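Local coordinates for fructose-bisphosphate aldolase (Slackia heliotrinireducens, PDB 4MOZ), which belongs to the DeoC/LacD family of aldolases and folds as a TIM barrel, five copies of the chain making up the assembly, at residues 40-45 against 66-71; 50-55 against 273-278. All blocks are in the same frame, centred on the assembly; numbering follows the deposited sequence.

Interaction 1. Residues 40-45 against 66-71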
loop_
_atom_site.group_PDB
_atom_site.type_symbol
_atom_site.label_atom_id
_atom_site.label_comp_id
_atom_site.label_asym_id
_atom_site.label_seq_id
_atom_site.Cartn_x
_atom_site.Cartn_y
_atom_site.Cartn_z
ATOM N N PHE C 40 11.133 20.950 24.676
ATOM C CA PHE C 40 9.923 21.760 24.731
ATOM C C PHE C 40 8.949 21.250 23.664
ATOM O O PHE C 40 9.162 21.440 22.457
ATOM C CB PHE C 40 10.279 23.242 24.553
ATOM C CG PHE C 40 9.095 24.179 24.537
ATOM C CD1 PHE C 40 7.979 23.954 25.345
ATOM C CD2 PHE C 40 9.120 25.319 23.734
ATOM C CE1 PHE C 40 6.903 24.826 25.328
ATOM C CE2 PHE C 40 8.045 26.202 23.719
ATOM C CZ PHE C 40 6.936 25.953 24.516
ATOM N N ALA C 41 7.895 20.579 24.129
ATOM C CA ALA C 41 6.911 19.946 23.257
ATOM C C ALA C 41 5.838 20.933 22.792
ATOM O O ALA C 41 5.120 21.523 23.606
ATOM C CB ALA C 41 6.281 18.746 23.956
ATOM N N CYS C 42 5.741 21.099 21.476
ATOM C CA CYS C 42 4.798 22.035 20.861
ATOM C C CYS C 42 3.973 21.360 19.766
ATOM O O CYS C 42 3.603 21.992 18.776
ATOM C CB CYS C 42 5.556 23.230 20.273
ATOM S SG CYS C 42 6.466 24.214 21.484
ATOM N N ASP C 43 3.679 20.077 19.955
ATOM C CA ASP C 43 2.992 19.274 18.949
ATOM C C ASP C 43 1.515 19.031 19.278
ATOM O O ASP C 43 0.801 18.389 18.506
ATOM C CB ASP C 43 3.715 17.935 18.777
ATOM C CG ASP C 43 3.669 17.075 20.040
ATOM O OD1 ASP C 43 3.948 17.600 21.141
ATOM O OD2 ASP C 43 3.361 15.869 19.927
ATOM N N GLN C 44 1.058 19.556 20.412
ATOM C CA GLN C 44 -0.288 19.254 20.919
ATOM C C GLN C 44 -1.467 19.961 20.216
ATOM O O GLN C 44 -2.626 19.662 20.514
ATOM C CB GLN C 44 -0.345 19.458 22.439
ATOM C CG GLN C 44 0.517 18.471 23.224
ATOM C CD GLN C 44 0.680 18.843 24.692
ATOM O OE1 GLN C 44 1.051 19.971 25.023
ATOM N NE2 GLN C 44 0.411 17.888 25.581
ATOM N N LYS C 45 -1.185 20.874 19.283
ATOM C CA LYS C 45 -2.256 21.497 18.489
ATOM C C LYS C 45 -2.998 20.474 17.624
ATOM O O LYS C 45 -4.182 20.650 17.333
ATOM C CB LYS C 45 -1.731 22.623 17.604
ATOM C CG LYS C 45 -1.461 23.928 18.325
ATOM C CD LYS C 45 -0.813 24.952 17.404
ATOM C CE LYS C 45 -1.845 25.694 16.567
ATOM N NZ LYS C 45 -2.767 26.502 17.412
ATOM N N GLU C 66 2.250 31.803 17.813
ATOM C CA GLU C 66 3.561 32.453 17.889
ATOM C C GLU C 66 4.113 32.469 19.325
ATOM O O GLU C 66 5.325 32.526 19.538
ATOM C CB GLU C 66 3.527 33.865 17.295
ATOM C CG GLU C 66 4.917 34.373 16.928
ATOM C CD GLU C 66 4.924 35.712 16.214
ATOM O OE1 GLU C 66 3.856 36.183 15.764
ATOM O OE2 GLU C 66 6.020 36.296 16.092
ATOM N N HIS C 67 3.202 32.411 20.293
ATOM C CA HIS C 67 3.523 32.208 21.707
ATOM C C HIS C 67 4.561 31.130 21.906
ATOM O O HIS C 67 5.530 31.325 22.651
ATOM C CB HIS C 67 2.238 31.865 22.450
ATOM C CG HIS C 67 2.377 31.794 23.953
ATOM N ND1 HIS C 67 2.767 32.845 24.699
ATOM C CD2 HIS C 67 2.111 30.753 24.845
ATOM C CE1 HIS C 67 2.772 32.490 25.998
ATOM N NE2 HIS C 67 2.366 31.210 26.085
ATOM N N LEU C 68 4.383 29.994 21.229
ATOM C CA LEU C 68 5.298 28.857 21.359
ATOM C C LEU C 68 6.713 29.214 20.916
ATOM O O LEU C 68 7.690 28.832 21.562
ATOM C CB LEU C 68 4.784 27.646 20.572
ATOM C CG LEU C 68 3.342 27.189 20.846
ATOM C CD1 LEU C 68 2.904 26.127 19.850
ATOM C CD2 LEU C 68 3.173 26.686 22.270
ATOM N N PHE C 69 6.818 29.956 19.819
ATOM C CA PHE C 69 8.121 30.326 19.275
ATOM C C PHE C 69 8.802 31.420 20.096
ATOM O O PHE C 69 10.031 31.448 20.195
ATOM C CB PHE C 69 7.995 30.719 17.805
ATOM C CG PHE C 69 7.706 29.553 16.894
ATOM C CD1 PHE C 69 6.395 29.113 16.692
ATOM C CD2 PHE C 69 8.744 28.886 16.245
ATOM C CE1 PHE C 69 6.127 28.036 15.861
ATOM C CE2 PHE C 69 8.480 27.812 15.412
ATOM C CZ PHE C 69 7.170 27.386 15.217
ATOM N N LYS C 70 8.002 32.304 20.690
ATOM C CA LYS C 70 8.514 33.333 21.588
ATOM C C LYS C 70 9.114 32.697 22.841
ATOM O O LYS C 70 10.173 33.119 23.304
ATOM C CB LYS C 70 7.411 34.321 21.979
ATOM C CG LYS C 70 6.947 35.249 20.864
ATOM C CD LYS C 70 5.898 36.213 21.406
ATOM C CE LYS C 70 5.185 36.982 20.306
ATOM N NZ LYS C 70 5.995 38.119 19.802
ATOM N N ILE C 71 8.430 31.684 23.374
ATOM C CA ILE C 71 8.904 30.928 24.533
ATOM C C ILE C 71 10.224 30.223 24.225
ATOM O O ILE C 71 11.183 30.331 24.987
ATOM C CB ILE C 71 7.859 29.901 25.019
ATOM C CG1 ILE C 71 6.613 30.615 25.550
ATOM C CG2 ILE C 71 8.445 29.021 26.114
ATOM C CD1 ILE C 71 5.403 29.717 25.710
#

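Interaction 2. Residues 50-55 against 273-278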
loop_
_atom_site.group_PDB
_atom_site.type_symbol
_atom_site.label_atom_id
_atom_site.label_comp_id
_atom_site.label_asym_id
_atom_site.label_seq_id
_atom_site.Cartn_x
_atom_site.Cartn_y
_atom_site.Cartn_z
ATOM N N ASN C 50 -7.489 22.167 20.026
ATOM C CA ASN C 50 -7.313 23.455 20.688
ATOM C C ASN C 50 -7.504 23.360 22.204
ATOM O O ASN C 50 -7.503 24.374 22.904
ATOM C CB ASN C 50 -8.246 24.514 20.079
ATOM C CG ASN C 50 -7.671 25.919 20.162
ATOM O OD1 ASN C 50 -6.467 26.120 19.990
ATOM N ND2 ASN C 50 -8.533 26.904 20.425
ATOM N N GLY C 51 -7.653 22.132 22.701
ATOM C CA GLY C 51 -7.869 21.871 24.128
ATOM C C GLY C 51 -6.775 22.358 25.070
ATOM O O GLY C 51 -7.062 22.782 26.189
ATOM N N ASP C 52 -5.523 22.299 24.624
ATOM C CA ASP C 52 -4.403 22.747 25.450
ATOM C C ASP C 52 -4.050 24.225 25.271
ATOM O O ASP C 52 -3.143 24.725 25.942
ATOM C CB ASP C 52 -3.158 21.894 25.180
ATOM C CG ASP C 52 -3.369 20.427 25.504
ATOM O OD1 ASP C 52 -4.193 20.107 26.390
ATOM O OD2 ASP C 52 -2.695 19.591 24.866
ATOM N N PHE C 53 -4.756 24.927 24.385
ATOM C CA PHE C 53 -4.338 26.279 23.999
ATOM C C PHE C 53 -5.365 27.382 24.249
ATOM O O PHE C 53 -5.043 28.562 24.124
ATOM C CB PHE C 53 -3.871 26.291 22.542
ATOM C CG PHE C 53 -2.717 25.370 22.282
ATOM C CD1 PHE C 53 -2.931 24.018 22.010
ATOM C CD2 PHE C 53 -1.412 25.845 22.330
ATOM C CE1 PHE C 53 -1.864 23.159 21.788
ATOM C CE2 PHE C 53 -0.340 24.993 22.099
ATOM C CZ PHE C 53 -0.566 23.648 21.830
ATOM N N TYR C 54 -6.588 26.994 24.600
ATOM C CA TYR C 54 -7.660 27.944 24.906
ATOM C C TYR C 54 -8.651 27.309 25.871
ATOM O O TYR C 54 -9.040 26.157 25.697
ATOM C CB TYR C 54 -8.378 28.397 23.629
ATOM C CG TYR C 54 -9.516 29.375 23.869
ATOM C CD1 TYR C 54 -9.273 30.745 23.968
ATOM C CD2 TYR C 54 -10.836 28.930 24.000
ATOM C CE1 TYR C 54 -10.307 31.645 24.191
ATOM C CE2 TYR C 54 -11.878 29.822 24.222
ATOM C CZ TYR C 54 -11.608 31.179 24.316
ATOM O OH TYR C 54 -12.632 32.075 24.535
ATOM N N GLY C 55 -9.057 28.072 26.883
ATOM C CA GLY C 55 -9.980 27.583 27.903
ATOM C C GLY C 55 -9.623 28.055 29.301
ATOM O O GLY C 55 -8.664 28.806 29.488
ATOM N N ILE C 273 4.307 24.474 30.332
ATOM C CA ILE C 273 4.991 25.700 29.948
ATOM C C ILE C 273 4.048 26.668 29.223
ATOM O O ILE C 273 3.801 27.779 29.707
ATOM C CB ILE C 273 6.227 25.419 29.066
ATOM C CG1 ILE C 273 7.306 24.681 29.864
ATOM C CG2 ILE C 273 6.775 26.719 28.497
ATOM C CD1 ILE C 273 8.385 24.042 29.005
ATOM N N HIS C 274 3.509 26.241 28.078
ATOM C CA HIS C 274 2.843 27.176 27.174
ATOM C C HIS C 274 1.498 27.698 27.608
ATOM O O HIS C 274 1.069 28.732 27.114
ATOM C CB HIS C 274 2.822 26.675 25.722
ATOM C CG HIS C 274 2.018 25.409 25.504
ATOM N ND1 HIS C 274 0.675 25.362 25.647
ATOM C CD2 HIS C 274 2.416 24.134 25.100
ATOM C CE1 HIS C 274 0.242 24.119 25.372
ATOM N NE2 HIS C 274 1.309 23.367 25.038
ATOM N N GLN C 275 0.839 27.024 28.551
ATOM C CA GLN C 275 -0.434 27.532 29.104
ATOM C C GLN C 275 -0.271 28.761 30.015
ATOM O O GLN C 275 -1.258 29.410 30.377
ATOM C CB GLN C 275 -1.207 26.428 29.825
ATOM C CG GLN C 275 -1.756 25.374 28.877
ATOM C CD GLN C 275 -2.489 24.249 29.578
ATOM O OE1 GLN C 275 -2.474 24.140 30.803
ATOM N NE2 GLN C 275 -3.137 23.399 28.794
ATOM N N ARG C 276 0.971 29.079 30.368
ATOM C CA ARG C 276 1.282 30.239 31.198
ATOM C C ARG C 276 1.543 31.462 30.327
ATOM O O ARG C 276 1.794 31.333 29.126
ATOM C CB ARG C 276 2.508 29.951 32.072
ATOM C CG ARG C 276 2.304 28.829 33.073
ATOM C CD ARG C 276 3.624 28.388 33.682
ATOM N NE ARG C 276 3.499 27.093 34.343
ATOM C CZ ARG C 276 3.203 26.917 35.630
ATOM N NH1 ARG C 276 3.112 25.690 36.118
ATOM N NH2 ARG C 276 3.002 27.956 36.430
ATOM N N SER C 277 1.487 32.645 30.937
ATOM C CA SER C 277 1.843 33.890 30.258
ATOM C C SER C 277 3.297 33.829 29.811
ATOM O O SER C 277 4.092 33.090 30.392
ATOM C CB SER C 277 1.639 35.086 31.190
ATOM O OG SER C 277 2.565 35.054 32.266
ATOM N N LEU C 278 3.640 34.608 28.789
ATOM C CA LEU C 278 4.983 34.581 28.205
ATOM C C LEU C 278 6.094 34.681 29.259
ATOM O O LEU C 278 7.010 33.857 29.271
ATOM C CB LEU C 278 5.134 35.660 27.119
ATOM C CG LEU C 278 6.470 35.781 26.368
ATOM C CD1 LEU C 278 6.870 34.476 25.686
ATOM C CD2 LEU C 278 6.426 36.922 25.359
HETATM O O HOH W 1 -4.842 21.213 28.999
#

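Interaction 1. Residues 40-45 against 66-71
Phe-40, in the first barrel strand, presents the CE2 corner of its ring to the helix 66-74. The CE2 atom lies 3.4 Å from Leu-68 O, which sits at the ring edge, in the ring plane, so a C-H of the rim is turned to the carbonyl oxygen. One turn on, Ile-71 lays its CG2 methyl against the CE2-CZ side of the ring, 3.7 Å from Phe-40 CE2, the two side chains crossing at about a right angle. Phe-40 reaches this far because its CG stands anti to the backbone N (chi1 178°), which carries the ring away from the strand.

Beside it, Cys-42 turns its sulfur toward the isobutyl group of Leu-68. Cys-42 SG is 3.9 Å from Leu-68 CB and 4.2 Å from Leu-68 CD2, while Cys-42 CB meets the other branch, Leu-68 CD1, at 4.0 Å. The same sulfur lies over one face of the Phe-40 ring, 3.4 Å above its plane and toward the rim; ring, thiol and leucine thus pack as one apolar group. Between the backbones, Cys-42 CA is 6.9 Å from Leu-68 CA.

Further out, backbone bonds to Val-79 and Ala-81 hold Phe-40 in the barrel sheet, and Met-80 of the neighbouring strand touches both Cys-42 and Leu-68. Ile-273 of the helix 271-274 packs on Phe-40 and Ile-71. The four touching residues are all buried. They join the first strand of the barrel to the helix that follows it, part of the right-handed beta-alpha-beta crossover from strand 37-41 to strand 79-82, in the hydrophobic layer between strands and helices of a TIM barrel.

Interaction 2. Residues 50-55 against 273-278
His-274 lays its imidazole over one face of the Phe-53 ring in an offset stack, the planes only 5° from parallel and the centroids 4.4 Å apart. From CB the histidine side chain turns CG between its own backbone N and carbonyl carbon (chi1 64°), which swings the ring toward the loop 50-55. CG and CD2 lie at the outer margin of the overlap. ND1 comes 3.7 Å from Phe-53 CE2, but its hydrogen-bonding partner is Asp-62. At the tip, CE1 makes the closest approach, 3.4 Å from Phe-53 CE2, and also has Asp-52 O at the ring edge, in plane, 3.5 Å from His-274 CE1. NE2 rests near Phe-53 CZ and makes a weak hydrogen bond to Gln-44.

The next residue grips the same carbonyl: Gln-275 NE2 donates to Asp-52 O at 3.1 Å (N-H...O angle 154°), arriving tilted from the carbonyl plane. A water accepts from Gln-275 NE2 at 2.8 Å and donates to Asp-52 OD1, tying the amide to the carboxylate as well. That carboxylate is positioned by His-48 and by a salt bridge to Arg-271. Lys-45 adds a cation-pi contact to Phe-53. Stack, amide and water pin the loop after the first strand onto residues 274-275 after the last, at the C-terminal end of the strands, where the first and eighth strands of the TIM barrel are neighbours.

How the interactions relate
Interactions 1 and 2 lie side by side, their centres about 9 Å apart, and their segments alternate along the chain. His-67, on the helix of interaction 1, probably hydrogen-bonds through NE2 to Arg-276 O (3.1 Å), a weak bond that reaches into interaction 2. Gln-44 CB packs against Asp-52 OD2 at 3.4 Å. Leu-68 is shared ground: besides its partners in 40-45 it touches Phe-53 and His-274, so the apolar packing of interaction 1 continues to the flank of the ring stack. Both regions also meet the second subunit, where Lys-45 NZ hydrogen-bonds to the backbone O of Ala-232 of that chain and Tyr-54 packs on its Val-228.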